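Racemase, putative (Roseobacter denitrificans, PDB 3TCS) binds magnesium and D-alanine in a TIM-barrel domain and, as an enolase-superfamily member, may act as a hydro-lyase or racemase, its true substrate being uncertain. Local coordinates at residues Leu81-Asp86 with Cys288-Arg292; Tyr99-Ala103 with Leu282-Gly286; Val294-Arg298 with Ala324-Ala328. All blocks are in the same frame, centred on the assembly; numbering follows the deposited sequence.

All three contacts gather at helix 287-300 of the barrel domain and the loop that leads into it. Interactions 1 and 2 join that region to two consecutive helices of the N-terminal domain, 81-91 and 98-119; their centres are about 11 Å apart, and Arg289 NE probably hydrogen-bonds Leu284 O between them. Along the chain interaction 2 is nested inside the loop closed by interaction 1. Interaction 3 follows in series and stays within the barrel domain, its centre about 15 Å from that of interaction 1 and about 20 Å from that of interaction 2. One barrel helix is thus tied by its N-terminal part to the neighbouring domain and by its later turns to the loop before strand 332-335.

Interaction 1. Residues Leu81-Asp86 with Cys288-Arg292; sequences LDDLLD and CRTLR
Arg292 reaches across to Asp82 and Asp86, one helical turn apart on 81-86, and forms a salt bridge with each. Its grip on Asp82 is side-on: NE and NH2 both bond to OD1, with Arg292 NE 2.9 Å from Asp82 OD1. Asp86 is taken end-on, again through a single oxygen, Arg292 NH1 lying 2.7 Å from Asp86 OD1 on its syn lone pair while NH2 adds a second bond from above the carboxylate. Both acceptor oxygens lie in the guanidinium plane, at its edge, although both carboxylates are steeply turned against it, that of Asp86 by 74°. Four bonds therefore fix the rotation of the guanidinium. Without that group, as with an alanine here, Asp82 and Asp86 would probably lose their shared counter-charge and their carboxylates be freer to turn.

Beside this network lies an apolar patch. Cys288 SG meets Leu81 CD2 at 3.5 Å, and Leu85 CD1 rests 3.8 Å from Cys288 CB. Leu81 swings its CG anti to the backbone N (chi1 -178°), which carries CD2 over to the sulfur. Two waters complete the seam: one donates to Asp82 OD2 and Cys288 O, the other donates to Asp86 OD1 and accepts from Arg289 NH1, whose neighbouring NE is bonded to Leu284 O.

The two helical segments run almost perpendicular, at 98°, their axes 10.4 Å apart. Helix 98-119 flanks the apolar side through Ile111 and Trp112, Met73 of helix 58-73 backs the leucines, and Leu262 of helix 262-270 touches Arg292, where the N-terminal domain meets the barrel.

Interaction 2. Residues Tyr99-Ala103 with Leu282-Gly286; sequences YLRRA and LYLGG
Gly285 presses its CA against the carbonyl of Arg101, a CA-H...O contact of 3.2 Å from Gly285 CA to Arg101 O that is nearly straight, 171° at the hydrogen. This backbone contact brings the two chains close: the CA atoms of Arg101 and Gly285 are only 4.1 Å apart. A CB on Gly285 would come close to Arg101 CG, and at this phi (112°) it would be jammed against the carbonyl O of Leu284, reason enough for glycine. Arg102 CA packs on Leu282 O at 3.6 Å.

The base of the Arg101 side chain packs on loop carbonyls, its CB 3.5 Å from Tyr283 O. The chain then bends at chi2 and turns its guanidinium away, to bond Phe95 O of its own subunit through NH1.

The flat groups meet at Arg102 and Tyr283, which lie alongside each other and point the same way. Tyr283 CE1 sits over one face of the guanidinium, displaced toward its rim and 3.4 Å from Arg102 NH2; the planes are 47° apart, so this is no parallel stack. A water at the guanidinium edge accepts from Arg102 NH2 at 2.8 Å and is also hydrogen-bonded to Tyr283 OH. Ser98 OG holds Arg102 NE; Arg102 NH2 hydrogen-bonds Lys94 O of the second subunit, and the guanidinium makes a cation-pi contact with Phe95 of that subunit.

The tyrosine side chain lies about 5 Å from that of the magnesium ligand Glu257 and about 8 Å from bound D-alanine, placing this interdomain seam close to the metal site, in the two-domain architecture of the mandelate racemase/muconate lactonizing enzyme family.

Interaction 3. Residues Val294-Arg298 with Ala324-Ala328; sequences VEMAR and AIPNA
Asn327 turns its side-chain amide toward the helix segment 294-298 and makes the polar part of this contact. Its ND2 gives a weak hydrogen bond to Val294 O, 3.3 Å away and bent to 143° at the hydrogen. That carbonyl already accepts the helix bond from Arg298 N, so the amide is a second, looser donor there; the stronger partner of ND2 is Leu302 O. Ala297 CB also lies against Asn327 ND2, at 3.7 Å. Asn327 CG stands between its own backbone N and carbonyl carbon (chi1 57°), a setting that sends the amide across to the helix. The oxygen fares differently: Asn327 OD1 lies 3.4 Å from Val294 CG1, is buried by the contact and has no polar partner in the model.

Apolar packing accompanies the polar contact. Val294 CG1 meets Ile325 CG2 at 3.7 Å, the two branched side chains crossing at a slant. Farther out, Arg298 CD rests on Pro326 CG, 3.7 Å away, with the arginine chain and the proline ring crossing at about a right angle.

The charged end of Arg298 leads away from the loop. Bent at chi3, it pairs side-on with Glu295 one turn back, NE to OE1 and NH2 to OE2, and Arg298 NE to Glu295 OE1 measures 2.8 Å.

Val304, in the loop after helix 287-300, packs against Ala297 and Ile325 and shares backbone hydrogen bonds with Asn327. The loop between helix 314-322 and strand 332-335 is thereby laid against one flank of helix 287-300, while Met296 of the same helix packs on helix 262-270.

Interaction 1. Residues Leu81-Asp86 with Cys288-Arg292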
ATOM      1  N   LEU B  81      -2.410  12.167  19.047  1.00 20.05           N
ATOM      2  CA  LEU B  81      -1.665  11.278  18.171  1.00 17.46           C
ATOM      3  C   LEU B  81      -2.472  10.882  16.934  1.00 17.02           C
ATOM      4  O   LEU B  81      -1.916  10.747  15.845  1.00 15.74           O
ATOM      5  CB  LEU B  81      -1.232  10.038  18.958  1.00 16.17           C
ATOM      6  CG  LEU B  81      -0.389   8.986  18.237  1.00 13.42           C
ATOM      7  CD1 LEU B  81       0.858   9.633  17.633  1.00 15.63           C
ATOM      8  CD2 LEU B  81      -0.011   7.897  19.230  1.00 14.24           C
ATOM      9  N   ASP B  82      -3.783  10.716  17.097  1.00 16.84           N
ATOM     10  CA  ASP B  82      -4.648  10.342  15.981  1.00 18.51           C
ATOM     11  C   ASP B  82      -4.551  11.326  14.826  1.00 17.87           C
ATOM     12  O   ASP B  82      -4.415  10.924  13.675  1.00 17.23           O
ATOM     13  CB  ASP B  82      -6.108  10.245  16.435  1.00 20.20           C
ATOM     14  CG  ASP B  82      -6.515   8.829  16.796  1.00 22.41           C
ATOM     15  OD1 ASP B  82      -6.333   7.926  15.951  1.00 21.14           O
ATOM     16  OD2 ASP B  82      -7.019   8.620  17.919  1.00 26.12           O
ATOM     17  N   ASP B  83      -4.631  12.616  15.133  1.00 17.39           N
ATOM     18  CA  ASP B  83      -4.545  13.632  14.095  1.00 17.48           C
ATOM     19  C   ASP B  83      -3.139  13.687  13.512  1.00 16.38           C
ATOM     20  O   ASP B  83      -2.971  13.849  12.306  1.00 16.08           O
ATOM     21  CB  ASP B  83      -4.928  15.005  14.647  1.00 21.51           C
ATOM     22  CG  ASP B  83      -4.899  16.092  13.581  1.00 26.32           C
ATOM     23  OD1 ASP B  83      -5.563  15.920  12.534  1.00 27.63           O
ATOM     24  OD2 ASP B  83      -4.213  17.116  13.792  1.00 28.58           O
ATOM     25  N   LEU B  84      -2.127  13.553  14.365  1.00 14.45           N
ATOM     26  CA  LEU B  84      -0.750  13.589  13.892  1.00 14.82           C
ATOM     27  C   LEU B  84      -0.501  12.462  12.890  1.00 14.60           C
ATOM     28  O   LEU B  84       0.168  12.660  11.874  1.00 14.09           O
ATOM     29  CB  LEU B  84       0.217  13.480  15.074  1.00 16.08           C
ATOM     30  CG  LEU B  84       1.711  13.682  14.801  1.00 17.43           C
ATOM     31  CD1 LEU B  84       1.940  14.947  13.986  1.00 17.67           C
ATOM     32  CD2 LEU B  84       2.442  13.768  16.133  1.00 17.03           C
ATOM     33  N   LEU B  85      -1.047  11.283  13.175  1.00 13.94           N
ATOM     34  CA  LEU B  85      -0.900  10.136  12.283  1.00 12.58           C
ATOM     35  C   LEU B  85      -1.627  10.401  10.967  1.00 12.76           C
ATOM     36  O   LEU B  85      -1.171   9.979   9.907  1.00 12.56           O
ATOM     37  CB  LEU B  85      -1.448   8.871  12.950  1.00 13.46           C
ATOM     38  CG  LEU B  85      -0.640   8.413  14.168  1.00 13.40           C
ATOM     39  CD1 LEU B  85      -1.342   7.252  14.868  1.00 15.57           C
ATOM     40  CD2 LEU B  85       0.749   8.011  13.715  1.00 14.60           C
ATOM     41  N   ASP B  86      -2.760  11.098  11.028  1.00 13.23           N
ATOM     42  CA  ASP B  86      -3.493  11.408   9.805  1.00 14.24           C
ATOM     43  C   ASP B  86      -2.654  12.351   8.957  1.00 14.06           C
ATOM     44  O   ASP B  86      -2.634  12.246   7.732  1.00 14.64           O
ATOM     45  CB  ASP B  86      -4.845  12.063  10.107  1.00 15.19           C
ATOM     46  CG  ASP B  86      -5.864  11.084  10.666  1.00 18.50           C
ATOM     47  OD1 ASP B  86      -5.741   9.867  10.407  1.00 19.15           O
ATOM     48  OD2 ASP B  86      -6.805  11.540  11.352  1.00 18.33           O
ATOM     49  N   CYS B 288      -3.589   3.553  17.868  1.00  8.12           N
ATOM     50  CA  CYS B 288      -4.596   4.560  17.546  1.00  9.25           C
ATOM     51  C   CYS B 288      -5.444   4.165  16.345  1.00  8.52           C
ATOM     52  O   CYS B 288      -6.671   4.218  16.395  1.00  9.57           O
ATOM     53  CB  CYS B 288      -3.934   5.912  17.282  1.00 11.84           C
ATOM     54  SG  CYS B 288      -3.218   6.651  18.751  1.00 17.13           S
ATOM     55  N   ARG B 289      -4.793   3.759  15.264  1.00  7.94           N
ATOM     56  CA  ARG B 289      -5.527   3.374  14.071  1.00  8.16           C
ATOM     57  C   ARG B 289      -6.307   2.080  14.287  1.00  8.07           C
ATOM     58  O   ARG B 289      -7.407   1.923  13.762  1.00 10.00           O
ATOM     59  CB  ARG B 289      -4.562   3.281  12.884  1.00  9.29           C
ATOM     60  CG  ARG B 289      -4.079   4.672  12.417  1.00  9.16           C
ATOM     61  CD  ARG B 289      -2.911   4.576  11.453  1.00 11.33           C
ATOM     62  NE  ARG B 289      -3.202   3.665  10.355  1.00 12.07           N
ATOM     63  CZ  ARG B 289      -3.852   3.996   9.244  1.00 13.92           C
ATOM     64  NH1 ARG B 289      -4.285   5.239   9.054  1.00 11.51           N
ATOM     65  NH2 ARG B 289      -4.082   3.069   8.324  1.00 13.40           N
ATOM     66  N   THR B 290      -5.759   1.159  15.074  1.00  7.54           N
ATOM     67  CA  THR B 290      -6.480  -0.081  15.348  1.00  8.85           C
ATOM     68  C   THR B 290      -7.747   0.242  16.152  1.00  8.66           C
ATOM     69  O   THR B 290      -8.800  -0.360  15.934  1.00  8.81           O
ATOM     70  CB  THR B 290      -5.608  -1.084  16.134  1.00  8.50           C
ATOM     71  OG1 THR B 290      -4.468  -1.444  15.340  1.00  6.05           O
ATOM     72  CG2 THR B 290      -6.405  -2.340  16.458  1.00  8.57           C
ATOM     73  N   LEU B 291      -7.646   1.198  17.073  1.00  7.17           N
ATOM     74  CA  LEU B 291      -8.799   1.594  17.880  1.00  8.49           C
ATOM     75  C   LEU B 291      -9.923   2.166  17.006  1.00  8.74           C
ATOM     76  O   LEU B 291     -11.100   2.083  17.360  1.00  7.89           O
ATOM     77  CB  LEU B 291      -8.387   2.614  18.943  1.00  9.33           C
ATOM     78  CG  LEU B 291      -7.508   2.049  20.068  1.00 11.07           C
ATOM     79  CD1 LEU B 291      -7.110   3.163  21.029  1.00 12.60           C
ATOM     80  CD2 LEU B 291      -8.268   0.954  20.803  1.00 10.84           C
ATOM     81  N   ARG B 292      -9.561   2.750  15.867  1.00  7.92           N
ATOM     82  CA  ARG B 292     -10.576   3.286  14.964  1.00  9.76           C
ATOM     83  C   ARG B 292     -11.353   2.118  14.364  1.00  9.19           C
ATOM     84  O   ARG B 292     -12.569   2.193  14.203  1.00  9.11           O
ATOM     85  CB  ARG B 292      -9.939   4.113  13.848  1.00 11.00           C
ATOM     86  CG  ARG B 292      -9.232   5.357  14.341  1.00 15.03           C
ATOM     87  CD  ARG B 292      -8.768   6.216  13.182  1.00 16.45           C
ATOM     88  NE  ARG B 292      -7.660   7.084  13.569  1.00 21.49           N
ATOM     89  CZ  ARG B 292      -7.004   7.877  12.725  1.00 21.80           C
ATOM     90  NH1 ARG B 292      -7.355   7.914  11.446  1.00 19.40           N
ATOM     91  NH2 ARG B 292      -5.985   8.613  13.155  1.00 22.01           N
TER
HETATM   92  O   HOH W   1      -7.922   6.107  18.001  1.00 18.22           O
HETATM   93  O   HOH W   2      -3.681   8.009   9.920  1.00 22.62           O

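Interaction 2. Residues Tyr99-Ala103 with Leu282-Gly286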
ATOM      1  N   TYR B  99       3.927  -0.393   3.798  1.00  9.42           N
ATOM      2  CA  TYR B  99       5.150   0.134   4.399  1.00  8.42           C
ATOM      3  C   TYR B  99       5.003   1.376   5.267  1.00  6.87           C
ATOM      4  O   TYR B  99       5.554   1.416   6.367  1.00  8.87           O
ATOM      5  CB  TYR B  99       6.237   0.339   3.334  1.00  5.76           C
ATOM      6  CG  TYR B  99       7.050  -0.916   3.078  1.00  6.70           C
ATOM      7  CD1 TYR B  99       7.829  -1.484   4.089  1.00  7.53           C
ATOM      8  CD2 TYR B  99       7.022  -1.550   1.835  1.00  6.23           C
ATOM      9  CE1 TYR B  99       8.563  -2.654   3.869  1.00  8.74           C
ATOM     10  CE2 TYR B  99       7.748  -2.718   1.603  1.00  7.42           C
ATOM     11  CZ  TYR B  99       8.517  -3.264   2.622  1.00  7.56           C
ATOM     12  OH  TYR B  99       9.232  -4.417   2.391  1.00  8.36           O
ATOM     13  N   LEU B 100       4.265   2.384   4.811  1.00  7.76           N
ATOM     14  CA  LEU B 100       4.103   3.582   5.635  1.00  8.75           C
ATOM     15  C   LEU B 100       3.413   3.250   6.963  1.00  9.37           C
ATOM     16  O   LEU B 100       3.791   3.775   8.009  1.00  8.22           O
ATOM     17  CB  LEU B 100       3.291   4.659   4.902  1.00  9.11           C
ATOM     18  CG  LEU B 100       3.187   6.007   5.633  1.00 11.20           C
ATOM     19  CD1 LEU B 100       4.505   6.753   5.520  1.00 13.57           C
ATOM     20  CD2 LEU B 100       2.052   6.842   5.047  1.00 13.19           C
ATOM     21  N   ARG B 101       2.402   2.383   6.923  1.00  9.59           N
ATOM     22  CA  ARG B 101       1.680   2.017   8.141  1.00 10.05           C
ATOM     23  C   ARG B 101       2.539   1.161   9.057  1.00  7.79           C
ATOM     24  O   ARG B 101       2.474   1.299  10.275  1.00  7.04           O
ATOM     25  CB  ARG B 101       0.383   1.267   7.818  1.00 11.57           C
ATOM     26  CG  ARG B 101      -0.767   2.165   7.411  1.00 18.61           C
ATOM     27  CD  ARG B 101      -0.530   2.718   6.044  1.00 21.69           C
ATOM     28  NE  ARG B 101      -1.534   3.688   5.631  1.00 25.17           N
ATOM     29  CZ  ARG B 101      -1.416   4.414   4.527  1.00 24.46           C
ATOM     30  NH1 ARG B 101      -0.347   4.251   3.760  1.00 24.41           N
ATOM     31  NH2 ARG B 101      -2.341   5.306   4.203  1.00 27.01           N
ATOM     32  N   ARG B 102       3.327   0.266   8.472  1.00  7.11           N
ATOM     33  CA  ARG B 102       4.214  -0.590   9.262  1.00  8.31           C
ATOM     34  C   ARG B 102       5.188   0.282  10.046  1.00  7.86           C
ATOM     35  O   ARG B 102       5.548  -0.035  11.182  1.00  8.33           O
ATOM     36  CB  ARG B 102       5.020  -1.518   8.351  1.00  9.31           C
ATOM     37  CG  ARG B 102       4.227  -2.640   7.708  1.00 10.67           C
ATOM     38  CD  ARG B 102       5.089  -3.386   6.692  1.00 10.67           C
ATOM     39  NE  ARG B 102       4.357  -4.489   6.074  1.00 10.49           N
ATOM     40  CZ  ARG B 102       4.595  -5.776   6.307  1.00 11.35           C
ATOM     41  NH1 ARG B 102       5.558  -6.143   7.150  1.00  9.57           N
ATOM     42  NH2 ARG B 102       3.861  -6.698   5.700  1.00 10.75           N
ATOM     43  N   ALA B 103       5.613   1.378   9.422  1.00  8.06           N
ATOM     44  CA  ALA B 103       6.562   2.309  10.036  1.00  8.96           C
ATOM     45  C   ALA B 103       5.870   3.157  11.100  1.00  8.09           C
ATOM     46  O   ALA B 103       6.384   3.324  12.210  1.00  8.53           O
ATOM     47  CB  ALA B 103       7.179   3.212   8.961  1.00  8.82           C
ATOM     48  N   LEU B 282       0.160  -3.841  14.045  1.00  7.29           N
ATOM     49  CA  LEU B 282       1.297  -3.248  13.359  1.00 10.07           C
ATOM     50  C   LEU B 282       1.109  -3.074  11.849  1.00  9.91           C
ATOM     51  O   LEU B 282       1.598  -2.099  11.280  1.00 11.64           O
ATOM     52  CB  LEU B 282       2.564  -4.048  13.689  1.00  6.88           C
ATOM     53  CG  LEU B 282       2.815  -4.156  15.207  1.00  6.56           C
ATOM     54  CD1 LEU B 282       4.123  -4.899  15.461  1.00  7.22           C
ATOM     55  CD2 LEU B 282       2.872  -2.760  15.844  1.00  5.55           C
ATOM     56  N   TYR B 283       0.407  -3.996  11.189  1.00  9.08           N
ATOM     57  CA  TYR B 283       0.177  -3.829   9.753  1.00  8.70           C
ATOM     58  C   TYR B 283      -0.776  -2.650   9.536  1.00  8.88           C
ATOM     59  O   TYR B 283      -0.720  -1.970   8.510  1.00  8.79           O
ATOM     60  CB  TYR B 283      -0.473  -5.071   9.119  1.00  9.94           C
ATOM     61  CG  TYR B 283       0.377  -6.326   9.045  1.00 12.05           C
ATOM     62  CD1 TYR B 283       1.763  -6.258   8.898  1.00 14.17           C
ATOM     63  CD2 TYR B 283      -0.221  -7.592   9.073  1.00 13.68           C
ATOM     64  CE1 TYR B 283       2.535  -7.416   8.780  1.00 14.13           C
ATOM     65  CE2 TYR B 283       0.543  -8.756   8.955  1.00 15.10           C
ATOM     66  CZ  TYR B 283       1.921  -8.659   8.807  1.00 13.99           C
ATOM     67  OH  TYR B 283       2.682  -9.801   8.675  1.00 14.12           O
ATOM     68  N   LEU B 284      -1.659  -2.423  10.507  1.00  7.92           N
ATOM     69  CA  LEU B 284      -2.659  -1.360  10.412  1.00  8.66           C
ATOM     70  C   LEU B 284      -2.146   0.047  10.717  1.00  8.71           C
ATOM     71  O   LEU B 284      -2.813   1.030  10.405  1.00  9.44           O
ATOM     72  CB  LEU B 284      -3.852  -1.694  11.319  1.00  9.85           C
ATOM     73  CG  LEU B 284      -5.077  -0.773  11.394  1.00 10.30           C
ATOM     74  CD1 LEU B 284      -5.598  -0.442  10.000  1.00  8.14           C
ATOM     75  CD2 LEU B 284      -6.163  -1.481  12.207  1.00  9.44           C
ATOM     76  N   GLY B 285      -0.968   0.154  11.321  1.00  7.77           N
ATOM     77  CA  GLY B 285      -0.436   1.475  11.612  1.00  6.34           C
ATOM     78  C   GLY B 285      -0.357   1.854  13.079  1.00  8.27           C
ATOM     79  O   GLY B 285      -0.036   2.995  13.408  1.00  9.52           O
ATOM     80  N   GLY B 286      -0.648   0.914  13.969  1.00  7.15           N
ATOM     81  CA  GLY B 286      -0.544   1.221  15.381  1.00  6.56           C
ATOM     82  C   GLY B 286      -1.821   1.095  16.182  1.00  8.33           C
ATOM     83  O   GLY B 286      -2.882   0.759  15.647  1.00  8.30           O
TER
HETATM   84  O   HOH W   3       4.708  -9.197   6.498  1.00 11.62           O

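Interaction 3. Residues Val294-Arg298 with Ala324-Ala328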
ATOM      1  N   VAL B 294     -11.598  -0.846  15.799  1.00  7.54           N
ATOM      2  CA  VAL B 294     -12.311  -1.429  16.932  1.00  8.84           C
ATOM      3  C   VAL B 294     -13.653  -0.713  17.121  1.00  9.29           C
ATOM      4  O   VAL B 294     -14.677  -1.349  17.392  1.00  8.18           O
ATOM      5  CB  VAL B 294     -11.483  -1.310  18.228  1.00  8.02           C
ATOM      6  CG1 VAL B 294     -12.336  -1.659  19.440  1.00  8.20           C
ATOM      7  CG2 VAL B 294     -10.275  -2.236  18.154  1.00  8.22           C
ATOM      8  N   GLU B 295     -13.648   0.610  16.979  1.00  8.00           N
ATOM      9  CA  GLU B 295     -14.879   1.386  17.132  1.00  9.72           C
ATOM     10  C   GLU B 295     -15.859   1.112  15.980  1.00  9.37           C
ATOM     11  O   GLU B 295     -17.065   1.015  16.201  1.00 10.16           O
ATOM     12  CB  GLU B 295     -14.543   2.877  17.225  1.00 11.62           C
ATOM     13  CG  GLU B 295     -15.743   3.823  17.271  1.00 14.13           C
ATOM     14  CD  GLU B 295     -16.763   3.488  18.357  1.00 16.32           C
ATOM     15  OE1 GLU B 295     -16.380   2.970  19.431  1.00 14.63           O
ATOM     16  OE2 GLU B 295     -17.964   3.764  18.137  1.00 16.91           O
ATOM     17  N   MET B 296     -15.351   0.992  14.755  1.00  8.50           N
ATOM     18  CA  MET B 296     -16.221   0.689  13.614  1.00 10.16           C
ATOM     19  C   MET B 296     -16.942  -0.617  13.916  1.00  8.94           C
ATOM     20  O   MET B 296     -18.153  -0.739  13.726  1.00  9.18           O
ATOM     21  CB  MET B 296     -15.419   0.480  12.333  1.00 10.14           C
ATOM     22  CG  MET B 296     -14.711   1.690  11.777  1.00 11.41           C
ATOM     23  SD  MET B 296     -13.761   1.196  10.323  1.00 13.00           S
ATOM     24  CE  MET B 296     -12.839   2.706  10.003  1.00 12.96           C
ATOM     25  N   ALA B 297     -16.169  -1.600  14.369  1.00  8.40           N
ATOM     26  CA  ALA B 297     -16.701  -2.915  14.697  1.00  8.61           C
ATOM     27  C   ALA B 297     -17.664  -2.852  15.874  1.00  9.06           C
ATOM     28  O   ALA B 297     -18.747  -3.442  15.831  1.00  8.72           O
ATOM     29  CB  ALA B 297     -15.560  -3.877  15.013  1.00  7.57           C
ATOM     30  N   ARG B 298     -17.269  -2.134  16.921  1.00  8.29           N
ATOM     31  CA  ARG B 298     -18.101  -2.018  18.112  1.00  9.48           C
ATOM     32  C   ARG B 298     -19.484  -1.464  17.773  1.00 11.14           C
ATOM     33  O   ARG B 298     -20.507  -2.048  18.147  1.00 11.30           O
ATOM     34  CB  ARG B 298     -17.433  -1.114  19.152  1.00  9.00           C
ATOM     35  CG  ARG B 298     -18.156  -1.090  20.499  1.00  9.67           C
ATOM     36  CD  ARG B 298     -17.934   0.232  21.228  1.00 11.49           C
ATOM     37  NE  ARG B 298     -18.459   1.355  20.452  1.00 12.37           N
ATOM     38  CZ  ARG B 298     -19.748   1.569  20.209  1.00 13.85           C
ATOM     39  NH1 ARG B 298     -20.670   0.742  20.689  1.00 14.63           N
ATOM     40  NH2 ARG B 298     -20.120   2.602  19.466  1.00 15.12           N
ATOM     41  N   ALA B 324      -8.562  -4.217  27.085  1.00  9.37           N
ATOM     42  CA  ALA B 324      -9.192  -2.907  27.144  1.00 10.50           C
ATOM     43  C   ALA B 324     -10.434  -2.683  26.281  1.00 11.21           C
ATOM     44  O   ALA B 324     -11.351  -1.981  26.697  1.00 13.65           O
ATOM     45  CB  ALA B 324      -8.156  -1.838  26.826  1.00  8.56           C
ATOM     46  N   ILE B 325     -10.489  -3.271  25.094  1.00 11.07           N
ATOM     47  CA  ILE B 325     -11.644  -3.024  24.231  1.00  9.34           C
ATOM     48  C   ILE B 325     -12.935  -3.671  24.737  1.00 10.00           C
ATOM     49  O   ILE B 325     -12.908  -4.737  25.349  1.00 10.91           O
ATOM     50  CB  ILE B 325     -11.349  -3.459  22.778  1.00  8.29           C
ATOM     51  CG1 ILE B 325     -11.082  -4.960  22.711  1.00  9.87           C
ATOM     52  CG2 ILE B 325     -10.138  -2.685  22.250  1.00 10.75           C
ATOM     53  CD1 ILE B 325     -10.994  -5.490  21.284  1.00 10.81           C
ATOM     54  N   PRO B 326     -14.088  -3.025  24.485  1.00 10.27           N
ATOM     55  CA  PRO B 326     -15.398  -3.525  24.920  1.00 12.54           C
ATOM     56  C   PRO B 326     -15.992  -4.657  24.087  1.00 12.20           C
ATOM     57  O   PRO B 326     -16.943  -5.316  24.519  1.00 13.73           O
ATOM     58  CB  PRO B 326     -16.267  -2.275  24.860  1.00 13.58           C
ATOM     59  CG  PRO B 326     -15.745  -1.591  23.641  1.00 13.01           C
ATOM     60  CD  PRO B 326     -14.227  -1.713  23.826  1.00 12.50           C
ATOM     61  N   ASN B 327     -15.447  -4.875  22.898  1.00  9.90           N
ATOM     62  CA  ASN B 327     -15.957  -5.911  22.004  1.00 10.25           C
ATOM     63  C   ASN B 327     -14.870  -6.913  21.617  1.00 10.10           C
ATOM     64  O   ASN B 327     -14.697  -7.243  20.444  1.00  9.86           O
ATOM     65  CB  ASN B 327     -16.542  -5.254  20.746  1.00  9.88           C
ATOM     66  CG  ASN B 327     -15.527  -4.370  20.021  1.00  8.73           C
ATOM     67  OD1 ASN B 327     -14.632  -3.794  20.648  1.00 10.35           O
ATOM     68  ND2 ASN B 327     -15.674  -4.246  18.701  1.00  7.55           N
ATOM     69  N   ALA B 328     -14.139  -7.398  22.613  1.00 10.86           N
ATOM     70  CA  ALA B 328     -13.074  -8.360  22.358  1.00 10.75           C
ATOM     71  C   ALA B 328     -13.632  -9.717  21.952  1.00 11.07           C
ATOM     72  O   ALA B 328     -14.704 -10.125  22.411  1.00  9.18           O
ATOM     73  CB  ALA B 328     -12.202  -8.515  23.601  1.00 12.28           C
TER